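Local coordinates for putative esterase (Bacteroides intestinalis DSM 17393, PDB 5VOL), which probably hydrolyses ferulic acid esters of arabinoxylan, as a carbohydrate esterase family 1 enzyme with an alpha/beta-hydrolase fold, at residues I185-R188 / S189-N193; L225-R228 / N229-F232; G91-L95 / E96-Y100; M53-T56 / N57-A61; A202-D205 / R206-D209. One frame throughout, in Å; residues are numbered along the deposited sequence.

Contact 1: I185-R188 / S189-N193. With IPA (isopropyl alcohol), chain R.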
loop_
_atom_site.group_PDB
_atom_site.type_symbol
_atom_site.label_atom_id
_atom_site.label_comp_id
_atom_site.label_asym_id
_atom_site.label_seq_id
_atom_site.Cartn_x
_atom_site.Cartn_y
_atom_site.Cartn_z
ATOM N N ILE C 185 -29.502 19.424 -20.476
ATOM C CA ILE C 185 -29.876 20.138 -19.273
ATOM C C ILE C 185 -28.825 19.865 -18.174
ATOM O O ILE C 185 -28.390 20.776 -17.464
ATOM C CB ILE C 185 -31.284 19.730 -18.808
ATOM C CG1 ILE C 185 -32.325 20.139 -19.881
ATOM C CG2 ILE C 185 -31.612 20.378 -17.499
ATOM C CD1 ILE C 185 -33.760 19.702 -19.595
ATOM N N LEU C 186 -28.420 18.606 -18.053
ATOM C CA LEU C 186 -27.373 18.232 -17.094
ATOM C C LEU C 186 -26.092 18.990 -17.401
ATOM O O LEU C 186 -25.449 19.536 -16.504
ATOM C CB LEU C 186 -27.120 16.725 -17.122
ATOM C CG LEU C 186 -25.860 16.260 -16.374
ATOM C CD1 LEU C 186 -25.938 16.680 -14.907
ATOM C CD2 LEU C 186 -25.654 14.758 -16.518
ATOM N N THR C 187 -25.737 19.035 -18.679
ATOM C CA THR C 187 -24.502 19.678 -19.108
ATOM C C THR C 187 -24.480 21.136 -18.669
ATOM O O THR C 187 -23.509 21.586 -18.051
ATOM C CB THR C 187 -24.321 19.555 -20.620
ATOM O OG1 THR C 187 -24.173 18.172 -20.942
ATOM C CG2 THR C 187 -23.074 20.292 -21.085
ATOM N N ARG C 188 -25.562 21.863 -18.935
ATOM C CA ARG C 188 -25.656 23.256 -18.498
ATOM C C ARG C 188 -25.556 23.387 -16.985
ATOM O O ARG C 188 -24.909 24.303 -16.487
ATOM C CB ARG C 188 -26.967 23.902 -18.974
ATOM C CG ARG C 188 -27.081 24.030 -20.491
ATOM C CD ARG C 188 -28.178 25.040 -20.877
ATOM N NE ARG C 188 -29.509 24.700 -20.363
ATOM C CZ ARG C 188 -30.390 23.930 -21.002
ATOM N NH1 ARG C 188 -30.084 23.385 -22.179
ATOM N NH2 ARG C 188 -31.578 23.694 -20.460
ATOM N N SER C 189 -26.214 22.483 -16.265
ATOM C CA SER C 189 -26.220 22.493 -14.800
ATOM C C SER C 189 -24.805 22.316 -14.222
ATOM O O SER C 189 -24.443 22.949 -13.232
ATOM C CB SER C 189 -27.140 21.391 -14.264
ATOM O OG SER C 189 -27.209 21.407 -12.844
ATOM N N VAL C 190 -24.019 21.457 -14.856
ATOM C CA VAL C 190 -22.653 21.183 -14.409
ATOM C C VAL C 190 -21.785 22.408 -14.634
ATOM O O VAL C 190 -20.975 22.777 -13.787
ATOM C CB VAL C 190 -22.069 19.967 -15.133
ATOM C CG1 VAL C 190 -20.555 19.837 -14.877
ATOM C CG2 VAL C 190 -22.792 18.719 -14.673
ATOM N N ILE C 191 -21.991 23.064 -15.769
ATOM C CA ILE C 191 -21.257 24.281 -16.082
ATOM C C ILE C 191 -21.585 25.412 -15.116
ATOM O O ILE C 191 -20.682 26.094 -14.621
ATOM C CB ILE C 191 -21.544 24.741 -17.520
ATOM C CG1 ILE C 191 -21.017 23.705 -18.509
ATOM C CG2 ILE C 191 -20.912 26.102 -17.777
ATOM C CD1 ILE C 191 -21.524 23.887 -19.931
ATOM N N GLU C 192 -22.874 25.613 -14.845
ATOM C CA GLU C 192 -23.298 26.689 -13.961
ATOM C C GLU C 192 -22.803 26.441 -12.545
ATOM O O GLU C 192 -22.562 27.379 -11.785
ATOM C CB GLU C 192 -24.825 26.839 -13.963
ATOM C CG GLU C 192 -25.421 27.106 -15.361
ATOM C CD GLU C 192 -26.955 27.056 -15.390
ATOM O OE1 GLU C 192 -27.583 26.817 -14.330
ATOM O OE2 GLU C 192 -27.532 27.254 -16.484
ATOM N N ASN C 193 -22.648 25.172 -12.186
ATOM C CA ASN C 193 -22.245 24.847 -10.822
ATOM C C ASN C 193 -20.811 24.317 -10.747
ATOM O O ASN C 193 -20.488 23.496 -9.882
ATOM C CB ASN C 193 -23.230 23.845 -10.215
ATOM C CG ASN C 193 -24.572 24.481 -9.894
ATOM O OD1 ASN C 193 -25.579 24.246 -10.579
ATOM N ND2 ASN C 193 -24.593 25.301 -8.868
HETATM C C1 IPA R . -20.011 14.760 -19.469
HETATM C C2 IPA R . -21.433 15.305 -19.655
HETATM C C3 IPA R . -21.966 16.000 -18.404
HETATM O O2 IPA R . -21.442 16.257 -20.697
#
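Ile-191 lies along Thr-187 one helical turn earlier, the two side chains side by side and pointing the same way. From its CB, 3.5 Å from Arg-188 O, the chain runs back along the helix because CG1 stands anti to the carbonyl carbon (chi1 -65°). CG1 then sits 3.3 Å from Thr-187 O, and the tip, CD1, comes within 4.1 Å of Thr-187 CG2, methyl against methyl. The other branch of Thr-187, OG1, is tied to Ile-183 O of the preceding turn, which lets a hydroxyl sit comfortably in a helix; an isopropyl alcohol, probably from the crystallisation liquor, bonds it weakly. On the inner flank Leu-186 CD1 meets Val-190 CG2 at 3.8 Å, and Leu-186 also packs on Met-140. The long Arg-188 suits the outer side, where NH1 reaches Pro-179 O. Backbone bonds such as Val-190 N to Leu-186 O (2.9 Å) mark the regular i to i+4 ladder of an amphipathic alpha-helix, here the last turns of helix 182-192.

Contact 2: L225-R228 / N229-F232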
loop_
_atom_site.group_PDB
_atom_site.type_symbol
_atom_site.label_atom_id
_atom_site.label_comp_id
_atom_site.label_asym_id
_atom_site.label_seq_id
_atom_site.Cartn_x
_atom_site.Cartn_y
_atom_site.Cartn_z
ATOM N N LEU C 225 -10.846 12.987 -16.707
ATOM C CA LEU C 225 -11.183 14.096 -15.820
ATOM C C LEU C 225 -10.009 14.558 -14.941
ATOM O O LEU C 225 -10.193 15.408 -14.069
ATOM C CB LEU C 225 -12.382 13.726 -14.935
ATOM C CG LEU C 225 -13.743 13.779 -15.635
ATOM C CD1 LEU C 225 -14.858 13.186 -14.779
ATOM C CD2 LEU C 225 -14.069 15.225 -15.986
ATOM N N LEU C 226 -8.812 14.026 -15.177
ATOM C CA LEU C 226 -7.644 14.408 -14.381
ATOM C C LEU C 226 -7.380 15.914 -14.464
ATOM O O LEU C 226 -7.146 16.567 -13.452
ATOM C CB LEU C 226 -6.392 13.633 -14.818
ATOM C CG LEU C 226 -5.096 14.037 -14.083
ATOM C CD1 LEU C 226 -5.176 13.785 -12.582
ATOM C CD2 LEU C 226 -3.877 13.320 -14.646
ATOM N N ASP C 227 -7.442 16.473 -15.668
ATOM C CA ASP C 227 -7.082 17.876 -15.842
ATOM C C ASP C 227 -7.992 18.822 -15.051
ATOM O O ASP C 227 -7.511 19.810 -14.478
ATOM C CB ASP C 227 -7.077 18.235 -17.335
ATOM C CG ASP C 227 -5.814 17.758 -18.043
ATOM O OD1 ASP C 227 -4.947 17.136 -17.380
ATOM O OD2 ASP C 227 -5.681 17.997 -19.263
ATOM N N ARG C 228 -9.290 18.530 -14.995
ATOM C CA ARG C 228 -10.205 19.367 -14.217
ATOM C C ARG C 228 -10.005 19.203 -12.708
ATOM O O ARG C 228 -10.227 20.140 -11.941
ATOM C CB ARG C 228 -11.661 19.056 -14.557
ATOM C CG ARG C 228 -12.069 19.436 -15.968
ATOM C CD ARG C 228 -11.763 20.883 -16.276
ATOM N NE ARG C 228 -12.445 21.329 -17.497
ATOM C CZ ARG C 228 -11.981 22.272 -18.311
ATOM N NH1 ARG C 228 -10.828 22.879 -18.045
ATOM N NH2 ARG C 228 -12.668 22.606 -19.399
ATOM N N ASN C 229 -9.640 17.999 -12.277
ATOM C CA ASN C 229 -9.413 17.773 -10.846
ATOM C C ASN C 229 -8.146 18.493 -10.417
ATOM O O ASN C 229 -8.047 18.995 -9.298
ATOM C CB ASN C 229 -9.341 16.278 -10.530
ATOM C CG ASN C 229 -10.702 15.670 -10.349
ATOM O OD1 ASN C 229 -11.323 15.824 -9.296
ATOM N ND2 ASN C 229 -11.211 15.022 -11.399
ATOM N N ILE C 230 -7.185 18.557 -11.330
ATOM C CA ILE C 230 -5.964 19.299 -11.094
ATOM C C ILE C 230 -6.280 20.778 -10.920
ATOM O O ILE C 230 -5.769 21.428 -9.999
ATOM C CB ILE C 230 -4.950 19.091 -12.243
ATOM C CG1 ILE C 230 -4.309 17.698 -12.135
ATOM C CG2 ILE C 230 -3.902 20.190 -12.225
ATOM C CD1 ILE C 230 -3.407 17.313 -13.320
ATOM N N GLU C 231 -7.129 21.318 -11.793
ATOM C CA GLU C 231 -7.503 22.724 -11.689
ATOM C C GLU C 231 -8.211 23.000 -10.374
ATOM O O GLU C 231 -8.010 24.045 -9.753
ATOM C CB GLU C 231 -8.416 23.151 -12.853
ATOM C CG GLU C 231 -7.785 23.089 -14.218
ATOM C CD GLU C 231 -8.816 23.359 -15.316
ATOM O OE1 GLU C 231 -9.746 24.165 -15.082
ATOM O OE2 GLU C 231 -8.712 22.747 -16.390
ATOM N N PHE C 232 -9.072 22.082 -9.959
ATOM C CA PHE C 232 -9.742 22.247 -8.683
ATOM C C PHE C 232 -8.719 22.274 -7.545
ATOM O O PHE C 232 -8.763 23.143 -6.668
ATOM C CB PHE C 232 -10.746 21.124 -8.454
ATOM C CG PHE C 232 -11.364 21.140 -7.090
ATOM C CD1 PHE C 232 -12.495 21.897 -6.835
ATOM C CD2 PHE C 232 -10.807 20.405 -6.053
ATOM C CE1 PHE C 232 -13.067 21.914 -5.573
ATOM C CE2 PHE C 232 -11.375 20.413 -4.795
ATOM C CZ PHE C 232 -12.501 21.167 -4.552
#
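Arg-228 and Glu-231 lie side by side on helix 226-238 and point the same way, yet their flat ends are turned 87° apart. The carboxylate meets the edge of the guanidinium: Glu-231 OE2 lies in its plane, 2.7 Å from Arg-228 NH1, and offers its syn lone pair. A bend at chi2 (-54°) of Arg-228 brings NH1 over to the extended glutamate, while NE bonds Ile-168 O, so at least two bonds fix the guanidinium. Leu-226 and Ile-230 pass each other at a slant, Leu-226 CG 3.8 Å from Ile-230 CD1; their branched, apolar ends suit a subunit interface, since Ile-230 packs on Ile-230 of the second subunit and Leu-226 on its Tyr-233. At the N-cap position, Leu-225 O accepts twice from Asn-229, from N at 3.2 Å and from ND2 at 2.9 Å, the latter approaching from above the carbonyl plane. Leu-225 N bonds Asp-223 and its side chain touches His-252, both of a probable Ser-His-Asp triad. Chemically, the Arg-228 pair stays within the helix, Asp-227 reaches Arg-237 of the second subunit in a salt bridge, and the buried Asn-229 amide links the carbonyls of Leu-225 and Ala-164, a double task that suits asparagine.

Contact 3: G91-L95 / E96-Y100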
loop_
_atom_site.group_PDB
_atom_site.type_symbol
_atom_site.label_atom_id
_atom_site.label_comp_id
_atom_site.label_asym_id
_atom_site.label_seq_id
_atom_site.Cartn_x
_atom_site.Cartn_y
_atom_site.Cartn_z
ATOM N N GLY C 91 -29.489 6.464 -14.404
ATOM C CA GLY C 91 -30.131 5.604 -15.378
ATOM C C GLY C 91 -29.704 5.995 -16.787
ATOM O O GLY C 91 -28.860 6.876 -16.957
ATOM N N ASN C 92 -30.278 5.338 -17.796
ATOM C CA ASN C 92 -30.002 5.669 -19.201
ATOM C C ASN C 92 -30.168 7.166 -19.466
ATOM O O ASN C 92 -31.227 7.733 -19.229
ATOM C CB ASN C 92 -30.920 4.854 -20.123
ATOM C CG ASN C 92 -30.579 5.025 -21.604
ATOM O OD1 ASN C 92 -30.482 6.142 -22.112
ATOM N ND2 ASN C 92 -30.397 3.911 -22.297
ATOM N N ILE C 93 -29.117 7.812 -19.953
ATOM C CA ILE C 93 -29.122 9.267 -20.024
ATOM C C ILE C 93 -30.090 9.802 -21.081
ATOM O O ILE C 93 -30.416 10.987 -21.077
ATOM C CB ILE C 93 -27.712 9.826 -20.311
ATOM C CG1 ILE C 93 -27.184 9.300 -21.646
ATOM C CG2 ILE C 93 -26.751 9.485 -19.156
ATOM C CD1 ILE C 93 -25.919 9.985 -22.114
ATOM N N HIS C 94 -30.551 8.934 -21.976
ATOM C CA HIS C 94 -31.498 9.369 -23.003
ATOM C C HIS C 94 -32.939 9.220 -22.522
ATOM O O HIS C 94 -33.851 9.794 -23.106
ATOM C CB HIS C 94 -31.280 8.588 -24.308
ATOM C CG HIS C 94 -29.867 8.631 -24.806
ATOM N ND1 HIS C 94 -29.277 9.786 -25.273
ATOM C CD2 HIS C 94 -28.921 7.665 -24.892
ATOM C CE1 HIS C 94 -28.029 9.530 -25.627
ATOM N NE2 HIS C 94 -27.788 8.251 -25.406
ATOM N N LEU C 95 -33.140 8.463 -21.447
ATOM C CA LEU C 95 -34.481 8.194 -20.937
ATOM C C LEU C 95 -34.720 8.816 -19.570
ATOM O O LEU C 95 -35.825 9.276 -19.285
ATOM C CB LEU C 95 -34.733 6.685 -20.833
ATOM C CG LEU C 95 -34.510 5.771 -22.039
ATOM C CD1 LEU C 95 -34.977 4.361 -21.708
ATOM C CD2 LEU C 95 -35.229 6.295 -23.246
ATOM N N GLU C 96 -33.683 8.798 -18.727
ATOM C CA GLU C 96 -33.809 9.129 -17.306
ATOM C C GLU C 96 -33.017 10.376 -16.911
ATOM O O GLU C 96 -31.963 10.661 -17.468
ATOM C CB GLU C 96 -33.338 7.948 -16.439
ATOM C CG GLU C 96 -34.004 6.627 -16.753
ATOM C CD GLU C 96 -35.511 6.661 -16.523
ATOM O OE1 GLU C 96 -35.986 7.511 -15.741
ATOM O OE2 GLU C 96 -36.217 5.831 -17.127
ATOM N N TRP C 97 -33.520 11.096 -15.923
ATOM C CA TRP C 97 -32.805 12.236 -15.380
ATOM C C TRP C 97 -31.520 11.820 -14.656
ATOM O O TRP C 97 -31.565 11.028 -13.714
ATOM C CB TRP C 97 -33.688 12.993 -14.412
ATOM C CG TRP C 97 -34.784 13.790 -15.053
ATOM C CD1 TRP C 97 -36.103 13.457 -15.131
ATOM C CD2 TRP C 97 -34.653 15.067 -15.678
ATOM N NE1 TRP C 97 -36.803 14.450 -15.774
ATOM C CE2 TRP C 97 -35.935 15.452 -16.116
ATOM C CE3 TRP C 97 -33.575 15.922 -15.912
ATOM C CZ2 TRP C 97 -36.170 16.657 -16.767
ATOM C CZ3 TRP C 97 -33.805 17.116 -16.566
ATOM C CH2 TRP C 97 -35.094 17.475 -16.984
ATOM N N ASN C 98 -30.396 12.371 -15.097
ATOM C CA ASN C 98 -29.110 12.215 -14.409
ATOM C C ASN C 98 -28.696 13.526 -13.751
ATOM O O ASN C 98 -28.810 14.586 -14.359
ATOM C CB ASN C 98 -28.026 11.770 -15.393
ATOM C CG ASN C 98 -28.050 10.281 -15.655
ATOM O OD1 ASN C 98 -27.138 9.555 -15.245
ATOM N ND2 ASN C 98 -29.083 9.814 -16.351
ATOM N N GLY C 99 -28.218 13.479 -12.512
ATOM C CA GLY C 99 -27.681 14.693 -11.920
ATOM C C GLY C 99 -28.135 14.982 -10.508
ATOM O O GLY C 99 -29.113 14.402 -10.042
ATOM N N TYR C 100 -27.434 15.901 -9.840
ATOM C CA TYR C 100 -27.596 16.124 -8.399
ATOM C C TYR C 100 -28.086 17.525 -8.051
ATOM O O TYR C 100 -28.499 17.768 -6.922
ATOM C CB TYR C 100 -26.256 15.831 -7.661
ATOM C CG TYR C 100 -25.920 14.361 -7.734
ATOM C CD1 TYR C 100 -26.607 13.449 -6.952
ATOM C CD2 TYR C 100 -24.977 13.879 -8.638
ATOM C CE1 TYR C 100 -26.356 12.096 -7.043
ATOM C CE2 TYR C 100 -24.712 12.523 -8.735
ATOM C CZ TYR C 100 -25.409 11.638 -7.924
ATOM O OH TYR C 100 -25.190 10.281 -7.990
HETATM O O HOH W 1 -29.464 12.217 -18.658
#
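With chi1 at -82°, Asn-98 holds CG anti to its carbonyl carbon, and chi2 of -111° turns ND2 toward the start of the loop. There ND2 gives a nearly straight bond (168°) to Gly-91 O at 3.0 Å and a second to Glu-96 O at 3.2 Å. Both acceptors lie close to the amide plane, although the donor stands above each carbonyl plane. Ile-93 CG2, 3.7 Å from ND2, crosses the amide at a slant. The turn between is closed by Asn-92: its O accepts from Glu-96 N at 2.7 Å and from Leu-95 N, while OD1 takes His-94 N in an Asx turn, a task suited to a short amide side chain. Gly-91 suits its place because a CB would clash with Glu-96 CG and press on the preceding carbonyl oxygen. A water bridges Ile-93 O (2.9 Å) and Glu-96 O. A leucine in place of Asn-98 would probably leave Gly-91 O and Trp-54 N, the donor to OD1, without their mates and free 91-95 to shift against 96-100. The loop lies between strands 83-87 and 102-103; Trp-97 stacks on Trp-106 and packs against Ile-185 of helix 182-192, while Asn-98 touches Met-140 of helix 140-151.

Contact 4: M53-T56 / N57-A61. With IPA (isopropyl alcohol), chain T.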
loop_
_atom_site.group_PDB
_atom_site.type_symbol
_atom_site.label_atom_id
_atom_site.label_comp_id
_atom_site.label_asym_id
_atom_site.label_seq_id
_atom_site.Cartn_x
_atom_site.Cartn_y
_atom_site.Cartn_z
ATOM N N MET C 53 -22.712 9.071 -13.695
ATOM C CA MET C 53 -23.679 9.142 -14.801
ATOM C C MET C 53 -23.934 7.751 -15.392
ATOM O O MET C 53 -23.042 6.899 -15.378
ATOM C CB MET C 53 -23.174 10.099 -15.877
ATOM C CG MET C 53 -24.239 10.513 -16.907
ATOM S SD MET C 53 -23.573 11.704 -18.091
ATOM C CE MET C 53 -22.553 10.640 -19.103
ATOM N N TRP C 54 -25.155 7.530 -15.880
ATOM C CA TRP C 54 -25.602 6.248 -16.442
ATOM C C TRP C 54 -25.924 5.197 -15.381
ATOM O O TRP C 54 -26.649 4.241 -15.653
ATOM C CB TRP C 54 -24.555 5.652 -17.382
ATOM C CG TRP C 54 -24.341 6.320 -18.698
ATOM C CD1 TRP C 54 -23.376 7.248 -19.007
ATOM C CD2 TRP C 54 -25.054 6.059 -19.923
ATOM N NE1 TRP C 54 -23.464 7.590 -20.342
ATOM C CE2 TRP C 54 -24.484 6.877 -20.922
ATOM C CE3 TRP C 54 -26.125 5.223 -20.262
ATOM C CZ2 TRP C 54 -24.954 6.883 -22.243
ATOM C CZ3 TRP C 54 -26.589 5.229 -21.570
ATOM C CH2 TRP C 54 -26.004 6.055 -22.544
ATOM N N GLU C 55 -25.366 5.357 -14.183
ATOM C CA GLU C 55 -25.521 4.371 -13.114
ATOM C C GLU C 55 -26.783 4.602 -12.281
ATOM O O GLU C 55 -27.403 5.652 -12.366
ATOM C CB GLU C 55 -24.276 4.392 -12.197
ATOM C CG GLU C 55 -23.003 3.972 -12.931
ATOM C CD GLU C 55 -21.736 4.051 -12.076
ATOM O OE1 GLU C 55 -21.728 4.739 -11.026
ATOM O OE2 GLU C 55 -20.738 3.424 -12.473
ATOM N N THR C 56 -27.155 3.611 -11.481
ATOM C CA THR C 56 -28.223 3.773 -10.513
ATOM C C THR C 56 -27.736 3.366 -9.111
ATOM O O THR C 56 -26.574 2.976 -8.934
ATOM C CB THR C 56 -29.475 2.959 -10.924
ATOM O OG1 THR C 56 -29.141 1.578 -11.059
ATOM C CG2 THR C 56 -30.006 3.454 -12.274
ATOM N N ASN C 57 -28.634 3.442 -8.132
ATOM C CA ASN C 57 -28.275 3.336 -6.711
ATOM C C ASN C 57 -27.534 2.070 -6.257
ATOM O O ASN C 57 -26.761 2.144 -5.312
ATOM C CB ASN C 57 -29.541 3.499 -5.847
ATOM C CG ASN C 57 -30.686 2.626 -6.320
ATOM O OD1 ASN C 57 -31.269 2.871 -7.383
ATOM N ND2 ASN C 57 -31.012 1.592 -5.545
ATOM N N PRO C 58 -27.765 0.907 -6.903
ATOM C CA PRO C 58 -27.171 -0.320 -6.350
ATOM C C PRO C 58 -25.690 -0.542 -6.670
ATOM O O PRO C 58 -25.132 -1.522 -6.181
ATOM C CB PRO C 58 -27.989 -1.445 -7.003
ATOM C CG PRO C 58 -29.167 -0.755 -7.695
ATOM C CD PRO C 58 -28.663 0.612 -8.032
ATOM N N VAL C 59 -25.075 0.322 -7.470
ATOM C CA VAL C 59 -23.749 0.020 -7.997
ATOM C C VAL C 59 -22.660 0.010 -6.898
ATOM O O VAL C 59 -21.751 -0.815 -6.946
ATOM C CB VAL C 59 -23.354 1.008 -9.117
ATOM C CG1 VAL C 59 -23.139 2.404 -8.575
ATOM C CG2 VAL C 59 -22.116 0.511 -9.846
ATOM N N TRP C 60 -22.758 0.898 -5.913
ATOM C CA TRP C 60 -21.755 0.955 -4.846
ATOM C C TRP C 60 -21.756 -0.336 -4.021
ATOM O O TRP C 60 -20.699 -0.809 -3.604
ATOM C CB TRP C 60 -21.977 2.187 -3.952
ATOM C CG TRP C 60 -21.170 3.379 -4.406
ATOM C CD1 TRP C 60 -21.644 4.540 -4.935
ATOM C CD2 TRP C 60 -19.734 3.493 -4.409
ATOM N NE1 TRP C 60 -20.598 5.381 -5.249
ATOM C CE2 TRP C 60 -19.415 4.755 -4.939
ATOM C CE3 TRP C 60 -18.691 2.640 -4.015
ATOM C CZ2 TRP C 60 -18.096 5.197 -5.075
ATOM C CZ3 TRP C 60 -17.379 3.079 -4.146
ATOM C CH2 TRP C 60 -17.093 4.345 -4.673
ATOM N N ALA C 61 -22.924 -0.932 -3.809
ATOM C CA ALA C 61 -22.979 -2.212 -3.121
ATOM C C ALA C 61 -22.562 -3.370 -4.036
ATOM O O ALA C 61 -21.823 -4.257 -3.622
ATOM C CB ALA C 61 -24.378 -2.462 -2.556
HETATM C C1 IPA T . -19.884 6.535 -16.310
HETATM C C2 IPA T . -19.521 5.312 -15.468
HETATM C C3 IPA T . -18.332 4.534 -16.041
HETATM O O2 IPA T . -19.250 5.754 -14.145
#
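Glu-55 lays its carboxylate against Val-59, crossing it at about a right angle, with OE1 3.7 Å from the CG1 methyl. Its chain is extended beyond CG (chi2 177°), which carries the carboxylate far enough to be gripped by two outside donors: OE1 accepts from Gly-52 N and OE2 from Trp-254 NE1. An isopropyl alcohol, probably from the crystallisation liquor, adds a weak bond from its O2 to OE2 at 3.2 Å. A glutamate suits this position because both its oxygens are engaged. Val-59 stands at the start of helix 59-62, and the chain enters that helix through a type I beta turn from Thr-56 to Val-59, closed by a weak bond of 3.4 Å from Val-59 N to Thr-56 O. In the alpha/beta-hydrolase fold this is the loop that follows strand 46-50, and Glu-55 lies near, without touching, the probable Ser-His-Asp triad and its nucleophile elbow. Pro-58 takes the third position of the turn, where its phi of -80° is compatible with type I geometry and its N has no hydrogen to place. Thr-56 OG1 comes beside CD of Pro-58, and Asn-57 ND2 bonds Thr-29 OG1.

Contact 5: A202-D205 / R206-D209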
loop_
_atom_site.group_PDB
_atom_site.type_symbol
_atom_site.label_atom_id
_atom_site.label_comp_id
_atom_site.label_asym_id
_atom_site.label_seq_id
_atom_site.Cartn_x
_atom_site.Cartn_y
_atom_site.Cartn_z
ATOM N N ALA C 202 -13.970 32.794 -5.296
ATOM C CA ALA C 202 -14.220 32.939 -3.864
ATOM C C ALA C 202 -13.693 34.260 -3.289
ATOM O O ALA C 202 -12.583 34.690 -3.612
ATOM C CB ALA C 202 -13.596 31.768 -3.109
ATOM N N ASP C 203 -14.486 34.899 -2.434
ATOM C CA ASP C 203 -13.970 35.998 -1.618
ATOM C C ASP C 203 -13.480 35.434 -0.290
ATOM O O ASP C 203 -13.550 34.227 -0.062
ATOM C CB ASP C 203 -15.027 37.080 -1.388
ATOM C CG ASP C 203 -16.302 36.540 -0.770
ATOM O OD1 ASP C 203 -16.303 35.394 -0.275
ATOM O OD2 ASP C 203 -17.314 37.272 -0.771
ATOM N N GLU C 204 -13.003 36.303 0.594
ATOM C CA GLU C 204 -12.428 35.844 1.847
ATOM C C GLU C 204 -13.461 35.097 2.699
ATOM O O GLU C 204 -13.137 34.094 3.338
ATOM C CB GLU C 204 -11.836 37.023 2.619
ATOM C CG GLU C 204 -10.955 36.600 3.768
ATOM C CD GLU C 204 -9.917 35.567 3.346
ATOM O OE1 GLU C 204 -9.290 35.746 2.272
ATOM O OE2 GLU C 204 -9.746 34.572 4.088
ATOM N N ASP C 205 -14.706 35.562 2.691
ATOM C CA ASP C 205 -15.757 34.895 3.458
ATOM C C ASP C 205 -15.980 33.471 2.959
ATOM O O ASP C 205 -16.168 32.547 3.747
ATOM C CB ASP C 205 -17.079 35.670 3.381
ATOM C CG ASP C 205 -17.065 36.948 4.203
ATOM O OD1 ASP C 205 -16.308 37.012 5.197
ATOM O OD2 ASP C 205 -17.816 37.887 3.852
ATOM N N ARG C 206 -15.977 33.303 1.642
ATOM C CA ARG C 206 -16.233 31.989 1.071
ATOM C C ARG C 206 -15.093 31.030 1.414
ATOM O O ARG C 206 -15.336 29.898 1.817
ATOM C CB ARG C 206 -16.419 32.081 -0.432
ATOM C CG ARG C 206 -16.534 30.727 -1.097
ATOM C CD ARG C 206 -16.869 30.873 -2.560
ATOM N NE ARG C 206 -18.290 31.155 -2.747
ATOM C CZ ARG C 206 -18.853 31.299 -3.936
ATOM N NH1 ARG C 206 -18.103 31.187 -5.027
ATOM N NH2 ARG C 206 -20.155 31.555 -4.031
ATOM N N LYS C 207 -13.859 31.504 1.270
ATOM C CA LYS C 207 -12.682 30.726 1.631
ATOM C C LYS C 207 -12.742 30.210 3.065
ATOM O O LYS C 207 -12.423 29.049 3.313
ATOM C CB LYS C 207 -11.421 31.557 1.428
ATOM C CG LYS C 207 -11.204 31.958 -0.011
ATOM C CD LYS C 207 -9.956 32.787 -0.151
ATOM C CE LYS C 207 -9.751 33.251 -1.572
ATOM N NZ LYS C 207 -8.578 34.165 -1.629
ATOM N N ALA C 208 -13.172 31.055 3.998
ATOM C CA ALA C 208 -13.318 30.647 5.392
ATOM C C ALA C 208 -14.353 29.549 5.542
ATOM O O ALA C 208 -14.167 28.610 6.326
ATOM C CB ALA C 208 -13.698 31.848 6.278
ATOM N N ASP C 209 -15.458 29.675 4.809
ATOM C CA ASP C 209 -16.474 28.630 4.814
ATOM C C ASP C 209 -15.910 27.307 4.288
ATOM O O ASP C 209 -16.163 26.250 4.854
ATOM C CB ASP C 209 -17.675 29.041 3.975
ATOM C CG ASP C 209 -18.778 29.642 4.801
ATOM O OD1 ASP C 209 -18.509 30.034 5.959
ATOM O OD2 ASP C 209 -19.919 29.733 4.291
#
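After two extended residues, Ala-202 and Asp-203, the chain winds into helix 204-210, where Lys-207 N bonds Asp-203 O at 3.0 Å and two further i to i+4 bonds follow. This is an N-capped helix start: Asp-203 occupies the N-cap, and its OD1 accepts from Arg-206 N at 2.9 Å, the N-H meeting the oxygen nearly along its C-O axis. With chi1 at 56°, CG lies between the backbone N and the carbonyl carbon, which folds the short carboxylate back over the first turn; a negative group there would also be expected to suit the positive end of the helix dipole. Ala-202, small enough to admit two long neighbours, has its CB 3.4 Å from Arg-206 CD and 3.9 Å from Lys-207 CG. Arg-206 bends at chi3 and takes its charge elsewhere, NH1 bonding Tyr-198 O and forming a salt bridge with Glu-201. Lys-207 stays extended and crosses Glu-204 at about a right angle, laying its methylenes along the capping turn. A serine in place of Lys-207 would probably uncover the methyl of Ala-202 on this side and deprive Glu-204 of a nearby positive charge. Glu-204 has its salt bridge with Arg-211, through OE2; its other oxygen, OE1, lies 4.3 Å from Lys-207 NZ, beyond salt-bridge range.

Overall arrangement
Contact 2 is the most buried, on a helix of a beta-alpha-beta unit; contacts 1 and 3 are partly buried, and contacts 4 and 5 lie at the surface. Contacts 1, 3 and 4 form a cluster: Ile-93 packs on Met-53 and Trp-54, and Leu-186 reaches both Asn-98 and Met-53. Contact 5 stands apart, its centre about 34 Å from that of contact 4, on the opposite side of the chain's centre. Chemistry follows place. Amides and backbone groups shape the loop of contact 3, Leu-186 and Val-190 face inward in contact 1, contact 4 sets a carboxylate against a methyl beside a surface turn, and charges predominate in contact 5, whereas contact 2 alone also meets a second subunit.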